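Local coordinates for beta-galactosidase (Bacteroides thetaiotaomicron, PDB 5MUJ), which probably hydrolyses glycosidic bonds in side chain B of the complex plant pectin RG-II, whose sugars are bound in its pocket, at residues P53-P63 with Y348-I359; Y79-Y90 with I151-K162. All coordinates share one frame; numbering follows the deposited sequence.

Contact 1. Residues P53-P63 with Y348-I359; sequences PTDNYHKIDCP and YCAVNNAEQRGI. With RAM (alpha-L-rhamnopyranose), chain B.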
loop_
_atom_site.group_PDB
_atom_site.type_symbol
_atom_site.label_atom_id
_atom_site.label_comp_id
_atom_site.label_asym_id
_atom_site.label_seq_id
_atom_site.Cartn_x
_atom_site.Cartn_y
_atom_site.Cartn_z
ATOM N N PRO A 53 4.743 12.693 -11.519
ATOM C CA PRO A 53 5.755 13.724 -11.299
ATOM C C PRO A 53 5.949 14.606 -12.525
ATOM O O PRO A 53 5.837 14.110 -13.668
ATOM C CB PRO A 53 7.020 12.907 -10.997
ATOM C CG PRO A 53 6.815 11.667 -11.767
ATOM C CD PRO A 53 5.359 11.360 -11.660
ATOM N N THR A 54 6.164 15.889 -12.267
ATOM C CA THR A 54 6.360 16.874 -13.343
ATOM C C THR A 54 7.835 17.003 -13.782
ATOM O O THR A 54 8.127 17.673 -14.762
ATOM C CB THR A 54 5.738 18.265 -13.018
ATOM O OG1 THR A 54 6.186 18.775 -11.751
ATOM C CG2 THR A 54 4.223 18.174 -12.996
ATOM N N ASP A 55 8.753 16.298 -13.118
ATOM C CA ASP A 55 10.141 16.237 -13.556
ATOM C C ASP A 55 10.677 14.860 -13.206
ATOM O O ASP A 55 9.943 14.067 -12.617
ATOM C CB ASP A 55 10.983 17.345 -12.922
ATOM C CG ASP A 55 10.970 17.294 -11.418
ATOM O OD1 ASP A 55 11.367 16.236 -10.848
ATOM O OD2 ASP A 55 10.549 18.305 -10.801
ATOM N N ASN A 56 11.934 14.589 -13.567
ATOM C CA ASN A 56 12.560 13.278 -13.326
ATOM C C ASN A 56 13.220 13.085 -11.967
ATOM O O ASN A 56 13.730 12.011 -11.719
ATOM C CB ASN A 56 13.589 12.974 -14.430
ATOM C CG ASN A 56 12.923 12.752 -15.765
ATOM O OD1 ASN A 56 13.390 13.213 -16.816
ATOM N ND2 ASN A 56 11.783 12.087 -15.720
ATOM N N TYR A 57 13.126 14.077 -11.093
ATOM C CA TYR A 57 13.714 14.030 -9.748
ATOM C C TYR A 57 12.630 13.953 -8.657
ATOM O O TYR A 57 12.835 14.351 -7.489
ATOM C CB TYR A 57 14.668 15.219 -9.587
ATOM C CG TYR A 57 15.774 15.136 -10.592
ATOM C CD1 TYR A 57 15.574 15.527 -11.922
ATOM C CD2 TYR A 57 16.998 14.570 -10.246
ATOM C CE1 TYR A 57 16.577 15.371 -12.860
ATOM C CE2 TYR A 57 18.007 14.413 -11.174
ATOM C CZ TYR A 57 17.801 14.828 -12.476
ATOM O OH TYR A 57 18.810 14.659 -13.392
ATOM N N HIS A 58 11.488 13.382 -9.014
ATOM C CA HIS A 58 10.442 13.022 -8.079
ATOM C C HIS A 58 9.833 11.733 -8.573
ATOM O O HIS A 58 9.717 11.497 -9.802
ATOM C CB HIS A 58 9.359 14.117 -7.910
ATOM C CG HIS A 58 9.885 15.417 -7.383
ATOM N ND1 HIS A 58 9.922 15.733 -6.040
ATOM C CD2 HIS A 58 10.393 16.491 -8.029
ATOM C CE1 HIS A 58 10.442 16.938 -5.886
ATOM N NE2 HIS A 58 10.737 17.419 -7.077
ATOM N N LYS A 59 9.438 10.892 -7.621
ATOM C CA LYS A 59 8.742 9.659 -7.891
ATOM C C LYS A 59 7.535 9.591 -6.976
ATOM O O LYS A 59 7.636 9.916 -5.803
ATOM C CB LYS A 59 9.674 8.462 -7.631
ATOM C CG LYS A 59 10.940 8.481 -8.462
ATOM C CD LYS A 59 11.896 7.339 -8.076
ATOM C CE LYS A 59 13.306 7.440 -8.656
ATOM N NZ LYS A 59 13.368 7.282 -10.140
ATOM N N ILE A 60 6.419 9.110 -7.505
ATOM C CA ILE A 60 5.122 9.112 -6.827
ATOM C C ILE A 60 4.574 7.670 -6.728
ATOM O O ILE A 60 4.508 6.964 -7.740
ATOM C CB ILE A 60 4.133 10.043 -7.580
ATOM C CG1 ILE A 60 4.550 11.507 -7.343
ATOM C CG2 ILE A 60 2.703 9.785 -7.121
ATOM C CD1 ILE A 60 3.742 12.527 -8.122
ATOM N N ASP A 61 4.095 7.286 -5.544
ATOM C CA ASP A 61 3.699 5.893 -5.281
ATOM C C ASP A 61 2.664 5.805 -4.157
ATOM O O ASP A 61 2.298 6.834 -3.524
ATOM C CB ASP A 61 5.010 5.127 -4.915
ATOM C CG ASP A 61 4.955 3.621 -5.059
ATOM O OD1 ASP A 61 3.894 2.984 -5.125
ATOM O OD2 ASP A 61 6.060 3.046 -5.082
ATOM N N CYS A 62 2.186 4.599 -3.917
ATOM C CA CYS A 62 1.517 4.206 -2.689
ATOM C C CYS A 62 0.197 4.925 -2.470
ATOM O O CYS A 62 0.051 5.627 -1.494
ATOM C CB CYS A 62 2.403 4.454 -1.459
ATOM S SG CYS A 62 4.009 3.634 -1.400
ATOM N N PRO A 63 -0.749 4.797 -3.440
ATOM C CA PRO A 63 -2.056 5.343 -3.259
ATOM C C PRO A 63 -2.915 4.720 -2.172
ATOM O O PRO A 63 -2.969 3.476 -2.025
ATOM C CB PRO A 63 -2.725 5.092 -4.625
ATOM C CG PRO A 63 -2.086 3.820 -5.094
ATOM C CD PRO A 63 -0.657 3.999 -4.686
ATOM N N TYR A 348 -2.724 1.865 -9.095
ATOM C CA TYR A 348 -1.450 1.131 -8.975
ATOM C C TYR A 348 -0.289 2.012 -9.310
ATOM O O TYR A 348 -0.491 3.115 -9.819
ATOM C CB TYR A 348 -1.454 -0.117 -9.857
ATOM C CG TYR A 348 -1.435 0.092 -11.376
ATOM C CD1 TYR A 348 -2.631 0.305 -12.110
ATOM C CD2 TYR A 348 -0.257 0.163 -12.069
ATOM C CE1 TYR A 348 -2.578 0.441 -13.479
ATOM C CE2 TYR A 348 -0.200 0.329 -13.447
ATOM C CZ TYR A 348 -1.393 0.502 -14.149
ATOM O OH TYR A 348 -1.379 0.655 -15.548
ATOM N N CYS A 349 0.917 1.589 -8.966
ATOM C CA CYS A 349 2.134 2.349 -9.246
ATOM C C CYS A 349 2.745 1.842 -10.540
ATOM O O CYS A 349 3.010 0.639 -10.687
ATOM C CB CYS A 349 3.152 2.231 -8.095
ATOM S SG CYS A 349 4.753 2.986 -8.449
ATOM N N ALA A 350 2.918 2.767 -11.494
ATOM C CA ALA A 350 3.438 2.477 -12.806
ATOM C C ALA A 350 4.870 2.954 -12.854
ATOM O O ALA A 350 5.132 4.116 -12.503
ATOM C CB ALA A 350 2.593 3.241 -13.840
ATOM N N VAL A 351 5.791 2.044 -13.236
ATOM C CA VAL A 351 7.173 2.354 -13.470
ATOM C C VAL A 351 7.594 1.855 -14.853
ATOM O O VAL A 351 7.286 0.727 -15.225
ATOM C CB VAL A 351 8.056 1.685 -12.390
ATOM C CG1 VAL A 351 9.547 2.035 -12.564
ATOM C CG2 VAL A 351 7.527 2.085 -11.018
ATOM N N ASN A 352 8.334 2.688 -15.590
ATOM C CA ASN A 352 8.803 2.338 -16.925
ATOM C C ASN A 352 10.297 2.042 -16.911
ATOM O O ASN A 352 10.917 2.040 -15.839
ATOM C CB ASN A 352 8.434 3.452 -17.926
ATOM C CG ASN A 352 9.069 4.798 -17.609
ATOM O OD1 ASN A 352 10.081 4.915 -16.899
ATOM N ND2 ASN A 352 8.478 5.846 -18.178
ATOM N N ASN A 353 10.874 1.778 -18.084
ATOM C CA ASN A 353 12.289 1.388 -18.179
ATOM C C ASN A 353 13.223 2.543 -17.861
ATOM O O ASN A 353 14.358 2.287 -17.432
ATOM C CB ASN A 353 12.652 0.806 -19.554
ATOM C CG ASN A 353 12.029 -0.556 -19.807
ATOM O OD1 ASN A 353 11.754 -1.317 -18.883
ATOM N ND2 ASN A 353 11.795 -0.866 -21.077
ATOM N N ALA A 354 12.766 3.791 -18.056
ATOM C CA ALA A 354 13.511 4.964 -17.529
ATOM C C ALA A 354 13.404 5.137 -15.999
ATOM O O ALA A 354 14.034 6.033 -15.427
ATOM C CB ALA A 354 13.058 6.230 -18.217
ATOM N N GLU A 355 12.578 4.306 -15.367
ATOM C CA GLU A 355 12.338 4.312 -13.935
ATOM C C GLU A 355 11.606 5.550 -13.447
ATOM O O GLU A 355 11.658 5.885 -12.268
ATOM C CB GLU A 355 13.615 4.033 -13.141
ATOM C CG GLU A 355 14.162 2.634 -13.386
ATOM C CD GLU A 355 15.526 2.435 -12.769
ATOM O OE1 GLU A 355 15.633 1.766 -11.714
ATOM O OE2 GLU A 355 16.501 2.970 -13.334
ATOM N N GLN A 356 10.852 6.170 -14.353
ATOM C CA GLN A 356 9.883 7.169 -13.961
ATOM C C GLN A 356 8.770 6.450 -13.212
ATOM O O GLN A 356 8.412 5.318 -13.558
ATOM C CB GLN A 356 9.351 7.917 -15.187
ATOM C CG GLN A 356 10.425 8.577 -16.020
ATOM C CD GLN A 356 9.865 9.214 -17.294
ATOM O OE1 GLN A 356 9.119 8.605 -18.044
ATOM N NE2 GLN A 356 10.259 10.431 -17.537
ATOM N N ARG A 357 8.244 7.091 -12.179
ATOM C CA ARG A 357 7.333 6.441 -11.257
ATOM C C ARG A 357 6.148 7.339 -10.917
ATOM O O ARG A 357 6.309 8.431 -10.389
ATOM C CB ARG A 357 8.099 6.059 -9.988
ATOM C CG ARG A 357 7.247 5.352 -8.950
ATOM C CD ARG A 357 8.083 4.775 -7.789
ATOM N NE ARG A 357 9.055 3.742 -8.176
ATOM C CZ ARG A 357 9.045 2.458 -7.767
ATOM N NH1 ARG A 357 8.111 1.997 -6.956
ATOM N NH2 ARG A 357 9.953 1.617 -8.245
ATOM N N GLY A 358 4.958 6.804 -11.123
ATOM C CA GLY A 358 3.712 7.497 -10.800
ATOM C C GLY A 358 2.602 6.530 -10.515
ATOM O O GLY A 358 2.828 5.305 -10.474
ATOM N N ILE A 359 1.408 7.071 -10.289
ATOM C CA ILE A 359 0.221 6.305 -9.956
ATOM C C ILE A 359 -0.693 6.324 -11.174
ATOM O O ILE A 359 -0.968 7.403 -11.751
ATOM C CB ILE A 359 -0.503 6.873 -8.730
ATOM C CG1 ILE A 359 0.375 6.661 -7.489
ATOM C CG2 ILE A 359 -1.878 6.240 -8.495
ATOM C CD1 ILE A 359 0.018 7.492 -6.271
HETATM C C1 RAM B . 11.313 -2.260 -3.903
HETATM C C2 RAM B . 10.259 -1.276 -3.466
HETATM C C3 RAM B . 9.811 -0.483 -4.693
HETATM C C4 RAM B . 9.291 -1.480 -5.730
HETATM C C5 RAM B . 10.260 -2.609 -6.113
HETATM C C6 RAM B . 9.552 -3.765 -6.799
HETATM O O2 RAM B . 9.160 -2.018 -2.872
HETATM O O3 RAM B . 8.813 0.489 -4.368
HETATM O O4 RAM B . 9.039 -0.776 -6.934
HETATM O O5 RAM B . 11.073 -3.126 -5.030
HETATM O O HOH W 1 9.813 9.735 -11.813
#

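Contact 2. Residues Y79-Y90 with I151-K162; sequences YNGKTGTDGRGY and IGGEGTGYEAVK. With RAM (alpha-L-rhamnopyranose), chain B; RAM (alpha-L-rhamnopyranose), chain C.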
loop_
_atom_site.group_PDB
_atom_site.type_symbol
_atom_site.label_atom_id
_atom_site.label_comp_id
_atom_site.label_asym_id
_atom_site.label_seq_id
_atom_site.Cartn_x
_atom_site.Cartn_y
_atom_site.Cartn_z
ATOM N N TYR A 79 9.025 10.580 -3.347
ATOM C CA TYR A 79 10.486 10.494 -3.119
ATOM C C TYR A 79 11.115 11.539 -4.022
ATOM O O TYR A 79 10.774 11.586 -5.220
ATOM C CB TYR A 79 11.006 9.097 -3.467
ATOM C CG TYR A 79 12.512 9.035 -3.527
ATOM C CD1 TYR A 79 13.275 9.089 -2.357
ATOM C CD2 TYR A 79 13.176 8.945 -4.729
ATOM C CE1 TYR A 79 14.648 9.081 -2.408
ATOM C CE2 TYR A 79 14.561 8.908 -4.787
ATOM C CZ TYR A 79 15.292 8.979 -3.612
ATOM O OH TYR A 79 16.667 8.924 -3.605
ATOM N N ASN A 80 11.953 12.409 -3.466
ATOM C CA ASN A 80 12.420 13.606 -4.191
ATOM C C ASN A 80 13.819 13.449 -4.749
ATOM O O ASN A 80 14.689 14.314 -4.576
ATOM C CB ASN A 80 12.305 14.867 -3.335
ATOM C CG ASN A 80 13.166 14.808 -2.086
ATOM O OD1 ASN A 80 13.578 13.731 -1.644
ATOM N ND2 ASN A 80 13.405 15.953 -1.491
ATOM N N GLY A 81 14.006 12.342 -5.454
ATOM C CA GLY A 81 15.263 12.031 -6.118
ATOM C C GLY A 81 14.992 11.262 -7.401
ATOM O O GLY A 81 13.920 10.692 -7.559
ATOM N N LYS A 82 15.980 11.245 -8.291
ATOM C CA LYS A 82 15.988 10.378 -9.496
ATOM C C LYS A 82 16.573 8.981 -9.277
ATOM O O LYS A 82 16.159 8.017 -9.919
ATOM C CB LYS A 82 16.785 11.049 -10.620
ATOM C CG LYS A 82 16.725 10.312 -11.947
ATOM C CD LYS A 82 17.319 11.100 -13.103
ATOM C CE LYS A 82 17.126 10.347 -14.412
ATOM N NZ LYS A 82 18.009 9.162 -14.532
ATOM N N THR A 83 17.564 8.910 -8.399
ATOM C CA THR A 83 18.338 7.694 -8.151
ATOM C C THR A 83 18.066 7.178 -6.735
ATOM O O THR A 83 17.271 7.761 -5.980
ATOM C CB THR A 83 19.859 7.950 -8.318
ATOM O OG1 THR A 83 20.375 8.667 -7.180
ATOM C CG2 THR A 83 20.178 8.715 -9.603
ATOM N N GLY A 84 18.750 6.085 -6.390
ATOM C CA GLY A 84 18.663 5.469 -5.065
ATOM C C GLY A 84 19.179 6.293 -3.904
ATOM O O GLY A 84 18.812 6.041 -2.766
ATOM N N THR A 85 20.049 7.263 -4.169
ATOM C CA THR A 85 20.665 8.011 -3.079
ATOM C C THR A 85 20.554 9.528 -3.099
ATOM O O THR A 85 20.937 10.158 -2.114
ATOM C CB THR A 85 22.170 7.646 -2.971
ATOM O OG1 THR A 85 22.839 7.993 -4.186
ATOM C CG2 THR A 85 22.353 6.162 -2.704
ATOM N N ASP A 86 20.030 10.115 -4.182
ATOM C CA ASP A 86 20.038 11.577 -4.316
ATOM C C ASP A 86 18.930 12.278 -3.547
ATOM O O ASP A 86 19.083 13.445 -3.216
ATOM C CB ASP A 86 20.078 12.042 -5.777
ATOM C CG ASP A 86 18.817 11.708 -6.558
ATOM O OD1 ASP A 86 18.191 10.657 -6.295
ATOM O OD2 ASP A 86 18.475 12.492 -7.473
ATOM N N GLY A 87 17.849 11.571 -3.227
ATOM C CA GLY A 87 16.701 12.183 -2.583
ATOM C C GLY A 87 16.836 12.091 -1.091
ATOM O O GLY A 87 17.599 11.295 -0.580
ATOM N N ARG A 88 16.082 12.903 -0.386
ATOM C CA ARG A 88 16.080 12.887 1.063
ATOM C C ARG A 88 15.281 11.691 1.610
ATOM O O ARG A 88 15.679 11.082 2.618
ATOM C CB ARG A 88 15.497 14.181 1.608
ATOM C CG ARG A 88 15.428 14.233 3.122
ATOM C CD ARG A 88 15.052 15.598 3.649
ATOM N NE ARG A 88 14.997 15.602 5.113
ATOM C CZ ARG A 88 14.723 16.659 5.881
ATOM N NH1 ARG A 88 14.437 17.842 5.325
ATOM N NH2 ARG A 88 14.709 16.530 7.214
ATOM N N GLY A 89 14.158 11.385 0.959
ATOM C CA GLY A 89 13.250 10.348 1.404
ATOM C C GLY A 89 11.790 10.660 1.107
ATOM O O GLY A 89 11.495 11.570 0.364
ATOM N N TYR A 90 10.899 9.876 1.678
ATOM C CA TYR A 90 9.471 10.038 1.557
ATOM C C TYR A 90 8.855 11.206 2.317
ATOM O O TYR A 90 9.182 11.436 3.493
ATOM C CB TYR A 90 8.770 8.763 1.993
ATOM C CG TYR A 90 8.808 7.576 1.047
ATOM C CD1 TYR A 90 8.797 7.741 -0.340
ATOM C CD2 TYR A 90 8.773 6.281 1.548
ATOM C CE1 TYR A 90 8.776 6.658 -1.204
ATOM C CE2 TYR A 90 8.791 5.184 0.703
ATOM C CZ TYR A 90 8.787 5.371 -0.676
ATOM O OH TYR A 90 8.769 4.299 -1.517
ATOM N N ILE A 151 5.619 4.426 6.950
ATOM C CA ILE A 151 7.052 4.075 6.823
ATOM C C ILE A 151 7.830 5.261 7.393
ATOM O O ILE A 151 7.723 6.395 6.856
ATOM C CB ILE A 151 7.427 3.827 5.339
ATOM C CG1 ILE A 151 6.809 2.519 4.844
ATOM C CG2 ILE A 151 8.928 3.950 5.107
ATOM C CD1 ILE A 151 6.922 2.288 3.355
ATOM N N GLY A 152 8.594 5.032 8.472
ATOM C CA GLY A 152 9.391 6.073 9.080
ATOM C C GLY A 152 10.846 5.677 9.196
ATOM O O GLY A 152 11.141 4.490 9.314
ATOM N N GLY A 153 11.753 6.647 9.159
ATOM C CA GLY A 153 13.178 6.341 9.268
ATOM C C GLY A 153 14.029 7.587 9.199
ATOM O O GLY A 153 13.555 8.664 8.818
ATOM N N GLU A 154 15.285 7.442 9.586
ATOM C CA GLU A 154 16.213 8.536 9.612
ATOM C C GLU A 154 17.246 8.503 8.490
ATOM O O GLU A 154 17.999 9.452 8.350
ATOM C CB GLU A 154 16.900 8.648 10.986
ATOM C CG GLU A 154 17.762 7.484 11.428
ATOM C CD GLU A 154 18.371 7.717 12.791
ATOM O OE1 GLU A 154 17.799 8.475 13.618
ATOM O OE2 GLU A 154 19.454 7.141 13.053
ATOM N N GLY A 155 17.260 7.452 7.663
ATOM C CA GLY A 155 18.182 7.382 6.532
ATOM C C GLY A 155 17.675 8.146 5.328
ATOM O O GLY A 155 16.466 8.247 5.116
ATOM N N THR A 156 18.598 8.699 4.555
ATOM C CA THR A 156 18.220 9.381 3.320
ATOM C C THR A 156 18.162 8.337 2.201
ATOM O O THR A 156 18.350 7.112 2.450
ATOM C CB THR A 156 19.179 10.538 2.988
ATOM O OG1 THR A 156 20.498 10.021 2.806
ATOM C CG2 THR A 156 19.174 11.588 4.088
ATOM N N GLY A 157 18.015 8.792 0.971
ATOM C CA GLY A 157 17.871 7.894 -0.156
ATOM C C GLY A 157 16.509 7.241 -0.254
ATOM O O GLY A 157 15.515 7.635 0.413
ATOM N N TYR A 158 16.449 6.288 -1.172
ATOM C CA TYR A 158 15.234 5.547 -1.428
ATOM C C TYR A 158 15.025 4.404 -0.412
ATOM O O TYR A 158 15.814 3.464 -0.348
ATOM C CB TYR A 158 15.242 4.992 -2.836
ATOM C CG TYR A 158 13.912 4.413 -3.277
ATOM C CD1 TYR A 158 12.838 5.263 -3.591
ATOM C CD2 TYR A 158 13.708 3.037 -3.391
ATOM C CE1 TYR A 158 11.603 4.754 -4.022
ATOM C CE2 TYR A 158 12.478 2.523 -3.804
ATOM C CZ TYR A 158 11.433 3.382 -4.128
ATOM O OH TYR A 158 10.231 2.854 -4.547
ATOM N N GLU A 159 13.942 4.505 0.340
ATOM C CA GLU A 159 13.515 3.523 1.327
ATOM C C GLU A 159 14.647 3.205 2.310
ATOM O O GLU A 159 15.125 4.115 2.965
ATOM C CB GLU A 159 12.855 2.313 0.654
ATOM C CG GLU A 159 11.550 2.701 -0.060
ATOM C CD GLU A 159 10.609 1.559 -0.419
ATOM O OE1 GLU A 159 11.053 0.392 -0.480
ATOM O OE2 GLU A 159 9.412 1.828 -0.699
ATOM N N ALA A 160 15.083 1.943 2.365
ATOM C CA ALA A 160 15.980 1.471 3.396
ATOM C C ALA A 160 17.426 1.437 2.962
ATOM O O ALA A 160 18.223 0.784 3.601
ATOM C CB ALA A 160 15.548 0.104 3.909
ATOM N N VAL A 161 17.787 2.125 1.888
ATOM C CA VAL A 161 19.177 2.071 1.397
ATOM C C VAL A 161 20.257 2.567 2.395
ATOM O O VAL A 161 21.370 2.030 2.390
ATOM C CB VAL A 161 19.302 2.803 0.026
ATOM C CG1 VAL A 161 19.130 4.305 0.175
ATOM C CG2 VAL A 161 20.621 2.484 -0.664
ATOM N N LYS A 162 19.956 3.592 3.198
ATOM C CA LYS A 162 20.910 4.137 4.203
ATOM C C LYS A 162 20.664 3.701 5.650
ATOM O O LYS A 162 21.587 3.745 6.474
ATOM C CB LYS A 162 20.989 5.673 4.137
ATOM C CG LYS A 162 21.661 6.256 2.892
ATOM C CD LYS A 162 23.004 5.646 2.492
ATOM C CE LYS A 162 23.409 6.029 1.076
ATOM N NZ LYS A 162 23.478 7.498 0.854
HETATM C C1 RAM B . 11.313 -2.260 -3.903
HETATM C C2 RAM B . 10.259 -1.276 -3.466
HETATM C C3 RAM B . 9.811 -0.483 -4.693
HETATM C C4 RAM B . 9.291 -1.480 -5.730
HETATM C C5 RAM B . 10.260 -2.609 -6.113
HETATM C C6 RAM B . 9.552 -3.765 -6.799
HETATM O O2 RAM B . 9.160 -2.018 -2.872
HETATM O O3 RAM B . 8.813 0.489 -4.368
HETATM O O4 RAM B . 9.039 -0.776 -6.934
HETATM O O5 RAM B . 11.073 -3.126 -5.030
HETATM C C1 RAM C . 24.289 -0.901 -1.319
HETATM C C2 RAM C . 22.896 -0.346 -1.452
HETATM C C3 RAM C . 21.919 -1.414 -1.888
HETATM C C4 RAM C . 21.980 -2.595 -0.909
HETATM C C5 RAM C . 23.405 -3.095 -0.645
HETATM C C6 RAM C . 23.476 -3.993 0.590
HETATM O O2 RAM C . 22.573 0.134 -0.141
HETATM O O3 RAM C . 20.616 -0.812 -1.917
HETATM O O4 RAM C . 21.290 -3.469 -1.806
HETATM O O5 RAM C . 24.318 -2.023 -0.422
HETATM O O HOH W 2 21.157 9.074 0.469
HETATM O O HOH W 3 8.134 4.432 -4.090
#

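Contact 1. Residues P53-P63 with Y348-I359
Strand 59-63 passes strand 357-359 with 4.5 Å between their axes and their directions 45° apart, and one backbone hydrogen bond, I60 N to R357 O (3.0 Å), spans the gap. The chain folds as a five-bladed beta-propeller; here the first strand of the first blade crosses the two middle strands of the last blade, the one that strand 45-51 completes. R357 dominates on the sugar side. With CG anti to the backbone N (chi1 -179°) and a bend at chi3, its chain runs past D61 toward the ligand. R357 NH1 gives D61 OD2 a salt bridge of 3.0 Å; the carboxylate oxygen lies near the guanidinium plane, whereas NH1 sits above the plane of the carboxylate. D61 OD2 also pairs with K334. R357 NH1 and NH2 both donate to O4 of the chain B rhamnose, each at 2.9 Å, which fixes the rotation of the guanidinium, and V351 CG2 covers one face over its centre. The other carboxylate oxygen, D61 OD1, rests on C349 CB at 3.2 Å. K59 lays its CB against R357 CB, then turns at chi4 to give NZ to E355 O (3.1 Å) as well as to K82 O. Further along, I359 CD1 fills the corner between I60 CG2, at 3.6 Å, and the P63 ring, an apolar seam between the blades. Near the loop end water 1 bridges the two backbones, donating to H58 O at 2.7 Å and accepting from R357 N.

Contact 2. Residues Y79-Y90 with I151-K162
Y79 and Y158 form a T-shaped pair, ring centroids 5.3 Å apart and planes at 84°: CD1 of Y158 points onto one face of Y79, off toward the rim, and G81 N lies over the opposite face. At the edge of the Y158 ring are Y79 CG and O3 of the chain B rhamnose, while E159 CG lies over a face; the Y90 ring has E159 OE2 and water 3 in its plane. The two loops concerned join the second and third strands of the first and second blades of the five-bladed beta-propeller, and together they line part of the glycan pocket. Y158 CG stands anti to the backbone N (chi1 -170°), which carries the ring across Y79 and sets Y158 OH at 2.8 Å from rhamnose O3 in a hydrogen bond. Y90 OH donates to E159 OE2 at 2.7 Å, meeting the carboxylate on its anti side, and OE1 is left facing C2 of the same sugar. Y90 OH thus links the two side chains that meet the rhamnose, Y158 through water 3 and E159 directly. Two backbone bonds lace the loops together: Y158 N bonds G84 O nearly straight (2.9 Å, 169°), and G157 N reaches G87 O at 3.0 Å. Y79 OH steadies the first loop from within, accepting from G87 N and donating to T83 O. At the end of the type II' turn from Y158 to V161, V161 CG2 packs 3.1 Å from O2 of the chain C rhamnose. Toward solvent, where T85 and K162 are exposed, water 2 collects T85 O, K162 NZ and T156 OG1, the last at 2.6 Å.

Both contacts are largely buried inter-blade seams of the propeller: contact 1 joins the first blade to the last, contact 2 the first to the second, and along the chain contact 2 lies inside the loop that contact 1 closes. They differ in means. Contact 1 is strand against strand, with a salt bridge and aliphatic packing; contact 2 is loop against loop, with tyrosines, glycines and waters, and has two exposed touching residues, T85 and K162, against E355 in contact 1. The first blade joins them directly, since K59 N lies 2.8 Å from Y79 O, a probable hydrogen bond. At the chain B rhamnose, contact 1 brings a charged donor and contact 2 a neutral hydroxyl to neighbouring oxygens.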